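Local coordinates for protein ralf, proline/betaine transporter (Legionella pneumophila, PDB 4D7Q) that probably acts as a guanine nucleotide exchange factor, built here as an engineered chimera of a Legionella Sec7 domain and a Rickettsia capping domain, at residues 140-144 with 168-172; 238-242 with 321-326. The protein carries 2 engineered substitutions. All blocks are in the same frame, centred on the assembly; numbering follows the deposited sequence.

Contact 1. Residues 140-144 with 168-172; sequences LLAFQ and LKRNL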
# COMPACT_ATOMS: atom_id res chain seq x y z
N LEU A 140 5.39 15.64 0.07
CA LEU A 140 5.59 16.06 1.45
C LEU A 140 4.29 16.63 2.04
O LEU A 140 3.89 16.24 3.15
CB LEU A 140 6.74 17.09 1.53
CG LEU A 140 7.03 17.58 2.98
CD1 LEU A 140 8.07 16.73 3.64
CD2 LEU A 140 7.45 19.01 3.01
N LEU A 141 3.62 17.55 1.29
CA LEU A 141 2.35 18.15 1.67
C LEU A 141 1.28 17.08 1.78
O LEU A 141 0.47 17.16 2.71
CB LEU A 141 1.87 19.13 0.60
CG LEU A 141 2.41 20.55 0.60
CD1 LEU A 141 1.89 21.28 -0.63
CD2 LEU A 141 2.03 21.32 1.88
N ALA A 142 1.23 16.13 0.82
CA ALA A 142 0.21 15.07 0.82
C ALA A 142 0.23 14.24 2.10
O ALA A 142 -0.83 14.08 2.73
CB ALA A 142 0.34 14.17 -0.40
N PHE A 143 1.40 13.72 2.49
CA PHE A 143 1.54 12.95 3.73
C PHE A 143 1.22 13.80 4.96
O PHE A 143 0.58 13.30 5.90
CB PHE A 143 2.93 12.30 3.83
CG PHE A 143 2.96 10.92 3.22
CD1 PHE A 143 2.37 9.83 3.87
CD2 PHE A 143 3.49 10.71 1.94
CE1 PHE A 143 2.34 8.57 3.27
CE2 PHE A 143 3.49 9.43 1.36
CZ PHE A 143 2.91 8.38 2.03
N GLN A 144 1.59 15.09 4.94
CA GLN A 144 1.26 15.97 6.06
C GLN A 144 -0.24 16.16 6.21
O GLN A 144 -0.73 16.18 7.34
CB GLN A 144 1.93 17.36 5.94
CG GLN A 144 1.97 18.14 7.27
CD GLN A 144 2.87 17.48 8.31
OE1 GLN A 144 3.89 16.85 7.98
NE2 GLN A 144 2.51 17.59 9.58
N LEU A 168 1.55 24.67 11.67
CA LEU A 168 1.69 24.06 10.34
C LEU A 168 2.77 24.75 9.53
O LEU A 168 3.59 24.06 8.92
CB LEU A 168 0.35 24.01 9.58
CG LEU A 168 0.41 23.34 8.18
CD1 LEU A 168 0.77 21.83 8.28
CD2 LEU A 168 -0.85 23.59 7.37
N LYS A 169 2.82 26.10 9.58
CA LYS A 169 3.84 26.91 8.89
C LYS A 169 5.23 26.59 9.44
O LYS A 169 6.16 26.37 8.66
CB LYS A 169 3.53 28.41 9.05
CG LYS A 169 2.33 28.87 8.21
CD LYS A 169 1.78 30.16 8.78
CE LYS A 169 0.83 30.85 7.85
NZ LYS A 169 0.36 32.13 8.43
N ARG A 170 5.37 26.51 10.77
CA ARG A 170 6.65 26.16 11.41
C ARG A 170 7.03 24.73 11.02
O ARG A 170 8.17 24.46 10.69
CB ARG A 170 6.53 26.24 12.96
CG ARG A 170 6.44 27.65 13.53
CD ARG A 170 7.75 28.40 13.49
NE ARG A 170 8.73 27.90 14.45
CZ ARG A 170 9.91 28.48 14.67
NH1 ARG A 170 10.25 29.57 14.00
NH2 ARG A 170 10.75 27.96 15.56
N ASN A 171 6.05 23.83 10.96
CA ASN A 171 6.26 22.42 10.61
C ASN A 171 6.77 22.17 9.19
O ASN A 171 7.45 21.16 8.96
CB ASN A 171 4.97 21.62 10.86
CG ASN A 171 5.22 20.14 10.81
OD1 ASN A 171 5.73 19.53 11.76
ND2 ASN A 171 4.99 19.58 9.66
N LEU A 172 6.40 23.03 8.23
CA LEU A 172 6.75 22.87 6.81
C LEU A 172 7.94 23.73 6.34
O LEU A 172 8.26 23.71 5.15
CB LEU A 172 5.50 23.07 5.92
CG LEU A 172 4.45 21.96 6.03
CD1 LEU A 172 3.13 22.39 5.43
CD2 LEU A 172 4.96 20.63 5.45

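Contact 2. Residues 238-242 with 321-326; sequences IFPKL and QITASF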
# COMPACT_ATOMS: atom_id res chain seq x y z
N ILE A 238 15.59 -17.89 13.16
CA ILE A 238 14.99 -18.04 14.50
C ILE A 238 13.58 -18.65 14.39
O ILE A 238 12.80 -18.62 15.34
CB ILE A 238 15.00 -16.64 15.22
CG1 ILE A 238 14.55 -15.50 14.27
CG2 ILE A 238 16.41 -16.33 15.75
CD1 ILE A 238 13.14 -15.06 14.37
N PHE A 239 13.26 -19.19 13.21
CA PHE A 239 11.95 -19.73 12.85
C PHE A 239 11.82 -21.21 13.23
O PHE A 239 12.47 -22.06 12.61
CB PHE A 239 11.66 -19.45 11.36
CG PHE A 239 11.82 -17.98 11.01
CD1 PHE A 239 10.83 -17.06 11.36
CD2 PHE A 239 12.97 -17.52 10.39
CE1 PHE A 239 10.99 -15.70 11.06
CE2 PHE A 239 13.13 -16.16 10.10
CZ PHE A 239 12.14 -15.25 10.45
N PRO A 240 11.00 -21.55 14.27
CA PRO A 240 10.88 -22.95 14.70
C PRO A 240 10.47 -23.99 13.64
O PRO A 240 10.88 -25.13 13.77
CB PRO A 240 9.90 -22.89 15.88
CG PRO A 240 9.96 -21.49 16.36
CD PRO A 240 10.21 -20.66 15.15
N LYS A 241 9.71 -23.60 12.60
CA LYS A 241 9.29 -24.54 11.54
C LYS A 241 10.36 -24.69 10.46
O LYS A 241 10.19 -25.50 9.54
CB LYS A 241 7.94 -24.12 10.92
CG LYS A 241 6.80 -23.92 11.92
CD LYS A 241 6.32 -25.22 12.57
CE LYS A 241 5.07 -24.99 13.37
NZ LYS A 241 4.98 -25.91 14.54
N LEU A 242 11.42 -23.92 10.59
CA LEU A 242 12.49 -23.90 9.62
C LEU A 242 13.88 -24.24 10.19
O LEU A 242 14.88 -23.94 9.59
CB LEU A 242 12.49 -22.56 8.90
CG LEU A 242 11.29 -22.25 8.01
CD1 LEU A 242 11.31 -20.80 7.56
CD2 LEU A 242 11.23 -23.15 6.80
N GLN A 321 5.30 -21.47 6.29
CA GLN A 321 6.25 -21.97 7.32
C GLN A 321 6.73 -20.83 8.22
O GLN A 321 6.79 -20.99 9.44
CB GLN A 321 7.48 -22.66 6.69
CG GLN A 321 7.15 -24.00 6.04
CD GLN A 321 8.28 -24.60 5.26
OE1 GLN A 321 8.84 -24.00 4.34
NE2 GLN A 321 8.62 -25.83 5.57
N ILE A 322 7.08 -19.70 7.60
CA ILE A 322 7.52 -18.48 8.29
C ILE A 322 6.39 -18.00 9.18
O ILE A 322 6.62 -17.73 10.37
CB ILE A 322 7.95 -17.39 7.27
CG1 ILE A 322 9.28 -17.80 6.57
CG2 ILE A 322 8.06 -15.99 7.95
CD1 ILE A 322 9.60 -17.03 5.25
N THR A 323 5.16 -17.91 8.61
CA THR A 323 3.98 -17.45 9.36
C THR A 323 3.68 -18.33 10.56
O THR A 323 3.47 -17.82 11.65
CB THR A 323 2.75 -17.28 8.45
OG1 THR A 323 3.10 -16.54 7.29
CG2 THR A 323 1.65 -16.55 9.16
N ALA A 324 3.71 -19.67 10.37
CA ALA A 324 3.43 -20.63 11.44
C ALA A 324 4.52 -20.66 12.51
O ALA A 324 4.28 -21.15 13.61
CB ALA A 324 3.19 -22.01 10.86
N SER A 325 5.71 -20.09 12.21
CA SER A 325 6.85 -19.99 13.11
C SER A 325 6.65 -18.93 14.18
O SER A 325 7.27 -19.00 15.23
CB SER A 325 8.13 -19.72 12.33
OG SER A 325 8.55 -20.86 11.61
N PHE A 326 5.80 -17.93 13.92
CA PHE A 326 5.51 -16.92 14.92
C PHE A 326 4.57 -17.57 15.93
O PHE A 326 3.74 -18.39 15.55
CB PHE A 326 4.92 -15.63 14.29
CG PHE A 326 5.97 -14.82 13.54
CD1 PHE A 326 6.75 -13.87 14.20
CD2 PHE A 326 6.21 -15.05 12.19
CE1 PHE A 326 7.74 -13.15 13.51
CE2 PHE A 326 7.21 -14.33 11.50
CZ PHE A 326 7.96 -13.38 12.17

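Contact 1. Residues 140-144 with 168-172
ND2 of N171 rests over the face of the Q144 side-chain amide, 3.2 Å from NE2 and 3.3 Å from CD of that residue. As modelled, two amide nitrogens, both donors, come close without a hydrogen bond, so the orientation of these amides is best treated with caution; the two amide planes stand 50° apart. Q144 reaches this place by bending at its second torsion (chi2 66°), and its CG is left 4.0 Å from CD1 of L168. In the all-helical Sec7 part of the chimera, this is helix 135-152 meeting segment 168-172 through side chains alone. From the Rickettsia capping part of the construct, F257 touches L140 and F261 touches Q144; the fusion is engineered, so this pairing is not a natural one. F181, L186 and F185 continue the apolar packing around L141 and L172. L172 works like a two-pronged fork, splitting its methyls between neighbours on the longer helix: CD1 lies 3.9 Å from CD2 of L141, where the side chains cross almost at a right angle, and CD2 lies 3.8 Å from CD2 of L140, where the two chains run alongside each other, antiparallel.

Contact 2. Residues 238-242 with 321-326
The chain at F239 passes close to segment 321-326 of helix 313-325, with CA of F239 5.1 Å from CA of S325. Residues 239-242 form a type I beta turn, closed by L242 N bonding to F239 O, and this turn packs against the helix within the capping part of the chimera, whose core is a six-stranded antiparallel sheet flanked by helices. S325 shows how one hydroxyl can serve both sides of such a junction. Its OG accepts the backbone N-H of K241 at 3.1 Å, in a fairly straight bond (156°), and donates to O of Q321 one helical turn earlier at 2.8 Å. With OG set beside its own backbone N (chi1 -73°), the hydroxyl can reach back to that carbonyl while facing the turn. P240 closes over the same serine, its CD 3.6 Å from S325 CB, and CB of K241 also lies against OG.

Deeper in, the F239 ring directs its edge toward the face of F326 in an offset edge-to-face pair, the planes at 66° and CE1 of F239 4.0 Å from CZ of F326. Both rings, together with I322, reach I280 on strand 277-283, which seats turn and helix on the sheet. I238 CD1 lies over one face of F239, displaced toward the rim. At the other end of the turn L242 sends CD1 to CG1 of I322 (3.8 Å), while CD2 lies 3.5 Å from OE1 of Q321.

From the N terminus the chain first builds the helical Sec7 part, where contact 1 closes a 23-residue excursion between helices 135-152 and 165-171. Helix 183-195 follows and packs beside that contact before the chain enters the capping part. Contact 2 opens there, in the loop after helix 220-230, and is closed only after 78 further residues, among them four strands of the sheet, when the chain reaches 321-326 on helix 313-325. The loops therefore stand in series, neither nesting nor crossing. Their nearest atoms are about 24 Å apart, on opposite sides of the chain's centre, each contact joining elements of one part of the chimera: helix to helix, then turn to helix.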